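Mannose recognizing lectin (PDB 4TKC) binds mannose, holding the sugar in separate pockets of a bulb-type lectin fold, and so probably serves in carbohydrate recognition. Local coordinates at residues N68-G71 with T77-W80; Y91-Q96 with L101-K106. One frame throughout, in Å; residues are numbered along the deposited sequence.

Contact 1 (N68-G71 with T77-W80). With BMA (beta-D-mannopyranose), chain B.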
loop_
_atom_site.group_PDB
_atom_site.type_symbol
_atom_site.label_atom_id
_atom_site.label_comp_id
_atom_site.label_asym_id
_atom_site.label_seq_id
_atom_site.Cartn_x
_atom_site.Cartn_y
_atom_site.Cartn_z
ATOM N N ASN A 68 -1.823 14.914 -3.028
ATOM C CA ASN A 68 -2.896 14.798 -2.043
ATOM C C ASN A 68 -2.759 13.513 -1.255
ATOM O O ASN A 68 -2.502 12.475 -1.856
ATOM C CB ASN A 68 -4.295 14.910 -2.674
ATOM C CG ASN A 68 -5.355 15.496 -1.738
ATOM O OD1 ASN A 68 -5.086 15.920 -0.596
ATOM N ND2 ASN A 68 -6.603 15.525 -2.242
ATOM N N CYS A 69 -2.921 13.577 0.067
ATOM C CA CYS A 69 -2.985 12.406 0.920
ATOM C C CYS A 69 -4.423 12.150 1.343
ATOM O O CYS A 69 -5.059 13.025 1.923
ATOM C CB CYS A 69 -2.079 12.549 2.152
ATOM S SG CYS A 69 -2.014 11.046 3.141
ATOM N N VAL A 70 -4.963 10.978 0.961
ATOM C CA VAL A 70 -6.401 10.788 0.934
ATOM C C VAL A 70 -6.751 9.503 1.635
ATOM O O VAL A 70 -6.207 8.451 1.301
ATOM C CB VAL A 70 -6.982 10.833 -0.494
ATOM C CG1 VAL A 70 -8.490 10.924 -0.444
ATOM C CG2 VAL A 70 -6.417 12.011 -1.279
ATOM N N GLY A 71 -7.776 9.557 2.483
ATOM C CA GLY A 71 -8.396 8.362 3.046
ATOM C C GLY A 71 -9.675 8.062 2.265
ATOM O O GLY A 71 -10.395 8.977 1.839
ATOM N N THR A 77 -14.861 6.324 -2.167
ATOM C CA THR A 77 -15.256 7.687 -1.743
ATOM C C THR A 77 -14.240 8.246 -0.754
ATOM O O THR A 77 -13.853 7.553 0.165
ATOM C CB THR A 77 -16.669 7.683 -1.107
ATOM O OG1 THR A 77 -17.593 7.081 -2.024
ATOM C CG2 THR A 77 -17.140 9.088 -0.751
ATOM N N ALA A 78 -13.788 9.476 -1.002
ATOM C CA ALA A 78 -12.849 10.145 -0.080
ATOM C C ALA A 78 -13.492 10.493 1.267
ATOM O O ALA A 78 -14.603 11.001 1.282
ATOM C CB ALA A 78 -12.252 11.375 -0.741
ATOM N N VAL A 79 -12.885 10.010 2.346
ATOM C CA VAL A 79 -13.374 10.343 3.683
ATOM C C VAL A 79 -12.446 11.287 4.447
ATOM O O VAL A 79 -12.789 11.755 5.533
ATOM C CB VAL A 79 -13.645 9.098 4.559
ATOM C CG1 VAL A 79 -14.667 8.171 3.890
ATOM C CG2 VAL A 79 -12.347 8.352 4.859
ATOM N N TRP A 80 -11.279 11.579 3.890
ATOM C CA TRP A 80 -10.291 12.497 4.535
ATOM C C TRP A 80 -9.302 12.934 3.473
ATOM O O TRP A 80 -8.961 12.132 2.596
ATOM C CB TRP A 80 -9.499 11.765 5.606
ATOM C CG TRP A 80 -8.295 12.561 6.112
ATOM C CD1 TRP A 80 -8.300 13.798 6.716
ATOM C CD2 TRP A 80 -6.937 12.118 6.094
ATOM N NE1 TRP A 80 -7.001 14.170 7.005
ATOM C CE2 TRP A 80 -6.151 13.144 6.679
ATOM C CE3 TRP A 80 -6.308 10.918 5.657
ATOM C CZ2 TRP A 80 -4.777 13.042 6.817
ATOM C CZ3 TRP A 80 -4.943 10.792 5.843
ATOM C CH2 TRP A 80 -4.187 11.864 6.441
HETATM C C1 BMA B . -8.799 15.344 -5.558
HETATM C C2 BMA B . -7.818 14.224 -5.892
HETATM C C3 BMA B . -8.582 12.917 -5.771
HETATM C C4 BMA B . -9.253 12.790 -4.392
HETATM C C5 BMA B . -10.120 14.011 -4.069
HETATM C C6 BMA B . -10.761 13.867 -2.689
HETATM O O1 BMA B . -8.060 16.559 -5.717
HETATM O O2 BMA B . -6.667 14.282 -5.039
HETATM O O3 BMA B . -7.667 11.849 -6.031
HETATM O O4 BMA B . -10.075 11.622 -4.338
HETATM O O5 BMA B . -9.287 15.169 -4.213
HETATM O O6 BMA B . -10.717 15.067 -1.898
#
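A classic beta bulge interrupts the hairpin of strands 69-72 and 78-81: Val79 and Trp80 both stand opposite Gly71. Val79 N donates to Gly71 O at 2.7 Å. A second, weak bond runs from Trp80 N to Gly71 O at 3.4 Å. In return Gly71 N donates to Trp80 O at 2.8 Å, closing the one regular bridge of the pair. Val70 CG1, turned anti to the backbone N (chi1 -168°), rests 3.8 Å from Ala78 CB. On the face that carries Trp80, Cys69 SG comes obliquely to the indole, 4.0 Å from Trp80 CZ3, while Val61 packs on both residues and Trp51 meets the Trp80 ring.

The residues Gln64, Asp66, Asn68, Val70 and Tyr72 spell the QxDxNxVxY mannose-binding signature of bulb-type lectins, and the hairpin carries its second half. Asn68 ND2 reaches beta-mannose O2 at 3.1 Å in a nearly straight bond (166° at the hydrogen). The carbonyl end of that amide, Asn68 OD1, accepts weak bonds from Ala83 N and Thr84 N, which helps hold ND2 turned to the sugar. Across the hairpin, Ala78 CB lies 3.5 Å from mannose C6, and Gln64, Asp66, Tyr72 and Asn85 supply further hydrogen bonds to the sugar.

Contact 2 (Y91-Q96 with L101-K106). With MAN (alpha-D-mannopyranose), chain D.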
loop_
_atom_site.group_PDB
_atom_site.type_symbol
_atom_site.label_atom_id
_atom_site.label_comp_id
_atom_site.label_asym_id
_atom_site.label_seq_id
_atom_site.Cartn_x
_atom_site.Cartn_y
_atom_site.Cartn_z
ATOM N N TYR A 91 6.340 13.866 -2.814
ATOM C CA TYR A 91 5.568 14.074 -1.567
ATOM C C TYR A 91 5.685 12.840 -0.695
ATOM O O TYR A 91 5.749 11.692 -1.226
ATOM C CB TYR A 91 4.102 14.315 -1.940
ATOM C CG TYR A 91 3.827 15.656 -2.572
ATOM C CD1 TYR A 91 3.917 15.842 -3.936
ATOM C CD2 TYR A 91 3.518 16.764 -1.753
ATOM C CE1 TYR A 91 3.726 17.069 -4.524
ATOM C CE2 TYR A 91 3.333 18.004 -2.319
ATOM C CZ TYR A 91 3.437 18.167 -3.680
ATOM O OH TYR A 91 3.241 19.414 -4.198
ATOM N N ASN A 92 5.690 13.021 0.623
ATOM C CA ASN A 92 5.788 11.917 1.544
ATOM C C ASN A 92 4.967 12.223 2.750
ATOM O O ASN A 92 4.993 13.408 3.209
ATOM C CB ASN A 92 7.234 11.705 1.951
ATOM C CG ASN A 92 8.042 11.034 0.867
ATOM O OD1 ASN A 92 8.017 9.811 0.733
ATOM N ND2 ASN A 92 8.787 11.830 0.122
ATOM N N LEU A 93 4.355 11.232 3.374
ATOM C CA LEU A 93 3.677 11.435 4.662
ATOM C C LEU A 93 4.553 10.760 5.700
ATOM O O LEU A 93 4.805 9.547 5.607
ATOM C CB LEU A 93 2.258 10.812 4.657
ATOM C CG LEU A 93 1.469 10.764 5.961
ATOM C CD1 LEU A 93 0.891 12.148 6.168
ATOM C CD2 LEU A 93 0.358 9.711 5.987
ATOM N N VAL A 94 4.996 11.547 6.715
ATOM C CA VAL A 94 5.940 11.023 7.672
ATOM C C VAL A 94 5.363 11.024 9.097
ATOM O O VAL A 94 4.878 12.074 9.614
ATOM C CB VAL A 94 7.275 11.820 7.684
ATOM C CG1 VAL A 94 8.271 11.179 8.625
ATOM C CG2 VAL A 94 7.877 11.872 6.289
ATOM N N CYS A 95 5.493 9.883 9.767
ATOM C CA CYS A 95 5.046 9.682 11.156
ATOM C C CYS A 95 6.303 9.854 12.012
ATOM O O CYS A 95 7.164 8.946 12.043
ATOM C CB CYS A 95 4.449 8.267 11.319
ATOM S SG CYS A 95 3.772 7.901 12.956
ATOM N N GLN A 96 6.401 11.011 12.694
ATOM C CA GLN A 96 7.681 11.394 13.328
ATOM C C GLN A 96 7.736 11.021 14.821
ATOM O O GLN A 96 6.683 10.890 15.484
ATOM C CB GLN A 96 7.903 12.906 13.180
ATOM C CG GLN A 96 8.058 13.351 11.741
ATOM C CD GLN A 96 8.287 14.832 11.518
ATOM O OE1 GLN A 96 8.102 15.666 12.454
ATOM N NE2 GLN A 96 8.908 15.169 10.429
ATOM N N LEU A 101 2.508 14.248 12.499
ATOM C CA LEU A 101 2.321 13.486 11.223
ATOM C C LEU A 101 2.302 14.610 10.181
ATOM O O LEU A 101 1.464 15.533 10.240
ATOM C CB LEU A 101 1.016 12.739 11.284
ATOM C CG LEU A 101 0.720 11.918 9.999
ATOM C CD1 LEU A 101 1.591 10.677 9.912
ATOM C CD2 LEU A 101 -0.758 11.569 9.970
ATOM N N VAL A 102 3.200 14.505 9.199
ATOM C CA VAL A 102 3.513 15.584 8.312
ATOM C C VAL A 102 3.502 15.136 6.833
ATOM O O VAL A 102 4.134 14.128 6.493
ATOM C CB VAL A 102 4.904 16.211 8.642
ATOM C CG1 VAL A 102 5.125 17.489 7.852
ATOM C CG2 VAL A 102 5.073 16.501 10.136
ATOM N N VAL A 103 2.837 15.932 5.982
ATOM C CA VAL A 103 3.009 15.809 4.505
ATOM C C VAL A 103 4.100 16.786 4.107
ATOM O O VAL A 103 3.959 18.015 4.304
ATOM C CB VAL A 103 1.742 16.128 3.701
ATOM C CG1 VAL A 103 2.058 16.032 2.213
ATOM C CG2 VAL A 103 0.593 15.181 4.067
ATOM N N TYR A 104 5.221 16.243 3.682
ATOM C CA TYR A 104 6.342 16.981 3.157
ATOM C C TYR A 104 6.332 17.006 1.631
ATOM O O TYR A 104 6.153 15.948 0.975
ATOM C CB TYR A 104 7.660 16.361 3.616
ATOM C CG TYR A 104 8.023 16.628 5.070
ATOM C CD1 TYR A 104 8.464 17.893 5.502
ATOM C CD2 TYR A 104 7.877 15.643 6.017
ATOM C CE1 TYR A 104 8.768 18.116 6.823
ATOM C CE2 TYR A 104 8.229 15.859 7.334
ATOM C CZ TYR A 104 8.643 17.109 7.733
ATOM O OH TYR A 104 8.950 17.371 9.062
ATOM N N ALA A 105 6.532 18.163 1.033
ATOM C CA ALA A 105 6.848 18.342 -0.365
ATOM C C ALA A 105 8.360 18.363 -0.525
ATOM O O ALA A 105 9.081 18.168 0.459
ATOM C CB ALA A 105 6.221 19.615 -0.916
ATOM N N LYS A 106 8.818 18.521 -1.770
ATOM C CA LYS A 106 10.240 18.511 -2.075
ATOM C C LYS A 106 11.051 19.327 -1.072
ATOM O O LYS A 106 10.619 20.377 -0.616
ATOM C CB LYS A 106 10.490 19.058 -3.487
ATOM C CG LYS A 106 11.915 18.908 -3.987
ATOM C CD LYS A 106 12.089 19.527 -5.367
ATOM C CE LYS A 106 13.561 19.632 -5.749
ATOM N NZ LYS A 106 13.773 20.305 -7.063
HETATM C C1 MAN D . 7.349 20.774 13.899
HETATM C C2 MAN D . 8.110 19.472 13.680
HETATM C C3 MAN D . 8.681 19.475 12.266
HETATM C C4 MAN D . 7.555 19.689 11.240
HETATM C C5 MAN D . 6.808 20.988 11.560
HETATM C C6 MAN D . 5.595 21.153 10.678
HETATM O O1 MAN D . 8.241 21.869 13.909
HETATM O O2 MAN D . 7.223 18.412 13.906
HETATM O O3 MAN D . 9.302 18.229 12.040
HETATM O O4 MAN D . 8.110 19.733 9.936
HETATM O O5 MAN D . 6.372 21.005 12.920
HETATM O O6 MAN D . 5.035 22.435 10.865
HETATM O O HOH W 1 8.724 14.751 0.413
#
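Tyr104 and Asn92 pair in the hairpin of strands 92-95 and 101-105, each amide bonded to the other's carbonyl; Val94 and Val102 form the next such pair. Tyr104 leaves the strand with CB 4.0 Å from Asn92 O, and chi1 of -75° sets CG anti to the carbonyl carbon, laying the ring back along its own strand. Ring atom CD2 then meets Val94 CG2 at 3.8 Å, while Val102 CG1 sits over the centre of one face, 3.5 Å above the plane. Farther out, the amide of Gln96 comes to the ring edge, its plane turned 34° from the ring. At the tip Tyr104 OH shares a hydrogen bond of 2.7 Å with alpha-mannose O4, and Asp98 and Asn100 hydrogen-bond to the same sugar. On the face of Leu93, Leu101 and Val103, Leu93 CD1 fits against Val103 CG2 (3.7 Å) and Leu101 CG (3.8 Å), with Phe32 of strand 30-34 packing on both leucines. At the far end Tyr91 CE2 touches Ala105 CB at 3.6 Å. Val102 over one face and Val94 at the edge probably limit how the phenol turns, helping to hold its hydroxyl, able to give or accept the proton, toward the sugar.

From the N terminus, strands 10-12 and 15-18 come first, followed by the four-stranded sheet that runs from residue 21 to 53. Contact 1 closes next, over the short turn between residues 71 and 77; about ten residues later contact 2 opens and closes over the turn between 96 and 101. They are hairpins in series, neither nested nor crossing. Strand 60-63 joins the first hairpin to 15-18, while 10-12 and 109-113 flank the second, as expected of the beta-prism II fold of bulb-type lectins. The two sheets meet inside the protein, where Cys69 SG packs 3.9 Å from Leu93 CD2, while their mannose pockets remain separate.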